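Long-range contact in thioredoxin family protein (Pseudomonas aeruginosa, PDB 1Z6N), which is of unknown function but belongs to the thioredoxin family, and so may take part in thiol-disulfide chemistry: residues R55-V60 with L117-N122. Residues are numbered along the deposited sequence; the frame is centred on the assembly and turned at random.
Sequences RYRLLV and LDEEFN
Arg55 meets Glu119 first through its aliphatic stem: Arg55 CD lies 3.4 Å from Glu119 OE2, while the bend in the arginine chain at chi3 (100°) carries the guanidinium away, leaving the opposite charges near one another but not paired. Arg55 O and Glu119 N come within 3.3 Å, but at a poor angle for a hydrogen bond; a water joins them instead, donating to Arg55 O and accepting from Glu119 N. Tyr56 turns to the other side of the strand, where its ring passes obliquely by Leu117 O and the CA of Asp118 and also touches Leu124; an aromatic with a polar end suits this partly exposed margin. Arg57 pairs with Leu117 through both backbone groups: Arg57 N donates to Leu117 O and Arg57 O accepts from Leu117 N, both at 2.8 Å, which makes an antiparallel hydrogen-bonded pair. Its long side chain, extended from CG to NE, reaches over the turn, where the guanidinium lies flat on one face of the Phe121 ring (planes 12° apart), a cation-pi stack. At the guanidinium edge Arg57 NH1 donates to Glu119 O (2.9 Å), reaching that oxygen from above its carbonyl plane. Ring and carbonyl together restrict the rotation of the planar group. Asp118 OD1 holds the type I turn from Asp118 to Phe121 by accepting from Asn122 N, just beyond it, and weakly from Glu120 N. Further along, Leu59 CB packs against Leu117 CD1 at 4.0 Å, a buried position that suits leucine, since Tyr4 and Leu7 of helix 4-10 also touch it. The inner strand 56-61 thus holds the end of strand 113-117 and the turn leading to strand 123-128, the beta hairpin of the mixed sheet in a thioredoxin-like fold.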
loop_
_atom_site.group_PDB
_atom_site.type_symbol
_atom_site.label_atom_id
_atom_site.label_comp_id
_atom_site.label_asym_id
_atom_site.label_seq_id
_atom_site.Cartn_x
_atom_site.Cartn_y
_atom_site.Cartn_z
ATOM N N ARG A 55 -15.542 -6.170 -2.199
ATOM C CA ARG A 55 -14.203 -6.593 -1.775
ATOM C C ARG A 55 -13.128 -6.189 -2.782
ATOM O O ARG A 55 -13.316 -6.305 -4.003
ATOM C CB ARG A 55 -14.158 -8.099 -1.512
ATOM C CG ARG A 55 -15.210 -8.579 -0.502
ATOM C CD ARG A 55 -14.978 -10.017 -0.087
ATOM N NE ARG A 55 -14.302 -10.089 1.206
ATOM C CZ ARG A 55 -14.914 -10.301 2.372
ATOM N NH1 ARG A 55 -16.231 -10.481 2.425
ATOM N NH2 ARG A 55 -14.199 -10.339 3.492
ATOM N N TYR A 56 -12.014 -5.692 -2.256
ATOM C CA TYR A 56 -10.878 -5.289 -3.079
ATOM C C TYR A 56 -9.633 -5.898 -2.500
ATOM O O TYR A 56 -9.508 -6.050 -1.286
ATOM C CB TYR A 56 -10.751 -3.766 -3.139
ATOM C CG TYR A 56 -11.934 -3.165 -3.839
ATOM C CD1 TYR A 56 -11.925 -2.959 -5.216
ATOM C CD2 TYR A 56 -13.095 -2.854 -3.125
ATOM C CE1 TYR A 56 -13.040 -2.438 -5.865
ATOM C CE2 TYR A 56 -14.215 -2.332 -3.762
ATOM C CZ TYR A 56 -14.179 -2.122 -5.129
ATOM O OH TYR A 56 -15.291 -1.612 -5.781
ATOM N N ARG A 57 -8.713 -6.252 -3.385
ATOM C CA ARG A 57 -7.470 -6.890 -2.982
ATOM C C ARG A 57 -6.301 -6.018 -3.404
ATOM O O ARG A 57 -6.238 -5.573 -4.553
ATOM C CB ARG A 57 -7.368 -8.267 -3.629
ATOM C CG ARG A 57 -8.407 -9.233 -3.085
ATOM C CD ARG A 57 -8.190 -10.610 -3.651
ATOM N NE ARG A 57 -9.256 -11.537 -3.287
ATOM C CZ ARG A 57 -10.353 -11.735 -4.012
ATOM N NH1 ARG A 57 -10.539 -11.065 -5.141
ATOM N NH2 ARG A 57 -11.264 -12.607 -3.608
ATOM N N LEU A 58 -5.379 -5.766 -2.473
ATOM C CA LEU A 58 -4.177 -5.008 -2.770
ATOM C C LEU A 58 -3.033 -6.019 -2.828
ATOM O O LEU A 58 -2.622 -6.551 -1.793
ATOM C CB LEU A 58 -3.923 -3.945 -1.686
ATOM C CG LEU A 58 -5.045 -2.933 -1.409
ATOM C CD1 LEU A 58 -4.620 -1.846 -0.415
ATOM C CD2 LEU A 58 -5.553 -2.302 -2.696
ATOM N N LEU A 59 -2.589 -6.326 -4.048
ATOM C CA LEU A 59 -1.401 -7.156 -4.257
ATOM C C LEU A 59 -0.194 -6.237 -4.217
ATOM O O LEU A 59 -0.021 -5.361 -5.072
ATOM C CB LEU A 59 -1.461 -7.902 -5.592
ATOM C CG LEU A 59 -0.217 -8.724 -5.948
ATOM C CD1 LEU A 59 0.090 -9.797 -4.876
ATOM C CD2 LEU A 59 -0.415 -9.372 -7.306
ATOM N N VAL A 60 0.643 -6.440 -3.205
ATOM C CA VAL A 60 1.730 -5.513 -2.945
ATOM C C VAL A 60 3.084 -6.172 -3.106
ATOM O O VAL A 60 3.276 -7.275 -2.631
ATOM C CB VAL A 60 1.654 -5.005 -1.481
ATOM C CG1 VAL A 60 2.804 -4.049 -1.169
ATOM C CG2 VAL A 60 0.315 -4.321 -1.209
ATOM N N LEU A 117 -6.889 -4.498 -7.039
ATOM C CA LEU A 117 -7.655 -5.502 -7.779
ATOM C C LEU A 117 -9.074 -5.575 -7.228
ATOM O O LEU A 117 -9.292 -5.370 -6.030
ATOM C CB LEU A 117 -6.993 -6.876 -7.666
ATOM C CG LEU A 117 -5.538 -7.036 -8.108
ATOM C CD1 LEU A 117 -4.934 -8.269 -7.465
ATOM C CD2 LEU A 117 -5.462 -7.200 -9.601
ATOM N N ASP A 118 -10.040 -5.862 -8.097
ATOM C CA ASP A 118 -11.405 -6.076 -7.633
ATOM C C ASP A 118 -11.620 -7.538 -7.214
ATOM O O ASP A 118 -10.663 -8.320 -7.173
ATOM C CB ASP A 118 -12.426 -5.588 -8.672
ATOM C CG ASP A 118 -12.508 -6.474 -9.911
ATOM O OD1 ASP A 118 -11.896 -7.560 -9.940
ATOM O OD2 ASP A 118 -13.219 -6.064 -10.859
ATOM N N GLU A 119 -12.856 -7.911 -6.885
ATOM C CA GLU A 119 -13.102 -9.270 -6.416
ATOM C C GLU A 119 -12.862 -10.345 -7.492
ATOM O O GLU A 119 -12.592 -11.494 -7.155
ATOM C CB GLU A 119 -14.484 -9.413 -5.767
ATOM C CG GLU A 119 -14.489 -10.478 -4.658
ATOM C CD GLU A 119 -15.837 -10.645 -3.970
ATOM O OE1 GLU A 119 -16.803 -9.939 -4.336
ATOM O OE2 GLU A 119 -15.924 -11.493 -3.054
ATOM N N GLU A 120 -12.920 -9.961 -8.768
ATOM C CA GLU A 120 -12.614 -10.879 -9.881
ATOM C C GLU A 120 -11.132 -10.841 -10.288
ATOM O O GLU A 120 -10.754 -11.398 -11.331
ATOM C CB GLU A 120 -13.488 -10.571 -11.105
ATOM C CG GLU A 120 -14.931 -10.201 -10.795
ATOM C CD GLU A 120 -15.748 -11.361 -10.260
ATOM O OE1 GLU A 120 -16.934 -11.461 -10.642
ATOM O OE2 GLU A 120 -15.214 -12.167 -9.457
ATOM N N PHE A 121 -10.309 -10.172 -9.480
ATOM C CA PHE A 121 -8.885 -9.970 -9.785
ATOM C C PHE A 121 -8.633 -9.175 -11.069
ATOM O O PHE A 121 -7.600 -9.352 -11.707
ATOM C CB PHE A 121 -8.111 -11.295 -9.809
ATOM C CG PHE A 121 -8.018 -11.948 -8.478
ATOM C CD1 PHE A 121 -7.041 -11.558 -7.571
ATOM C CD2 PHE A 121 -8.928 -12.939 -8.114
ATOM C CE1 PHE A 121 -6.955 -12.155 -6.328
ATOM C CE2 PHE A 121 -8.850 -13.546 -6.869
ATOM C CZ PHE A 121 -7.863 -13.156 -5.976
ATOM N N ASN A 122 -9.577 -8.313 -11.447
ATOM C CA ASN A 122 -9.324 -7.327 -12.493
ATOM C C ASN A 122 -8.454 -6.236 -11.902
ATOM O O ASN A 122 -8.698 -5.792 -10.779
ATOM C CB ASN A 122 -10.613 -6.678 -13.020
ATOM C CG ASN A 122 -11.590 -7.677 -13.589
ATOM O OD1 ASN A 122 -12.754 -7.692 -13.196
ATOM N ND2 ASN A 122 -11.141 -8.493 -14.530
HETATM O O HOH W 1 -14.927 -5.959 -6.288
#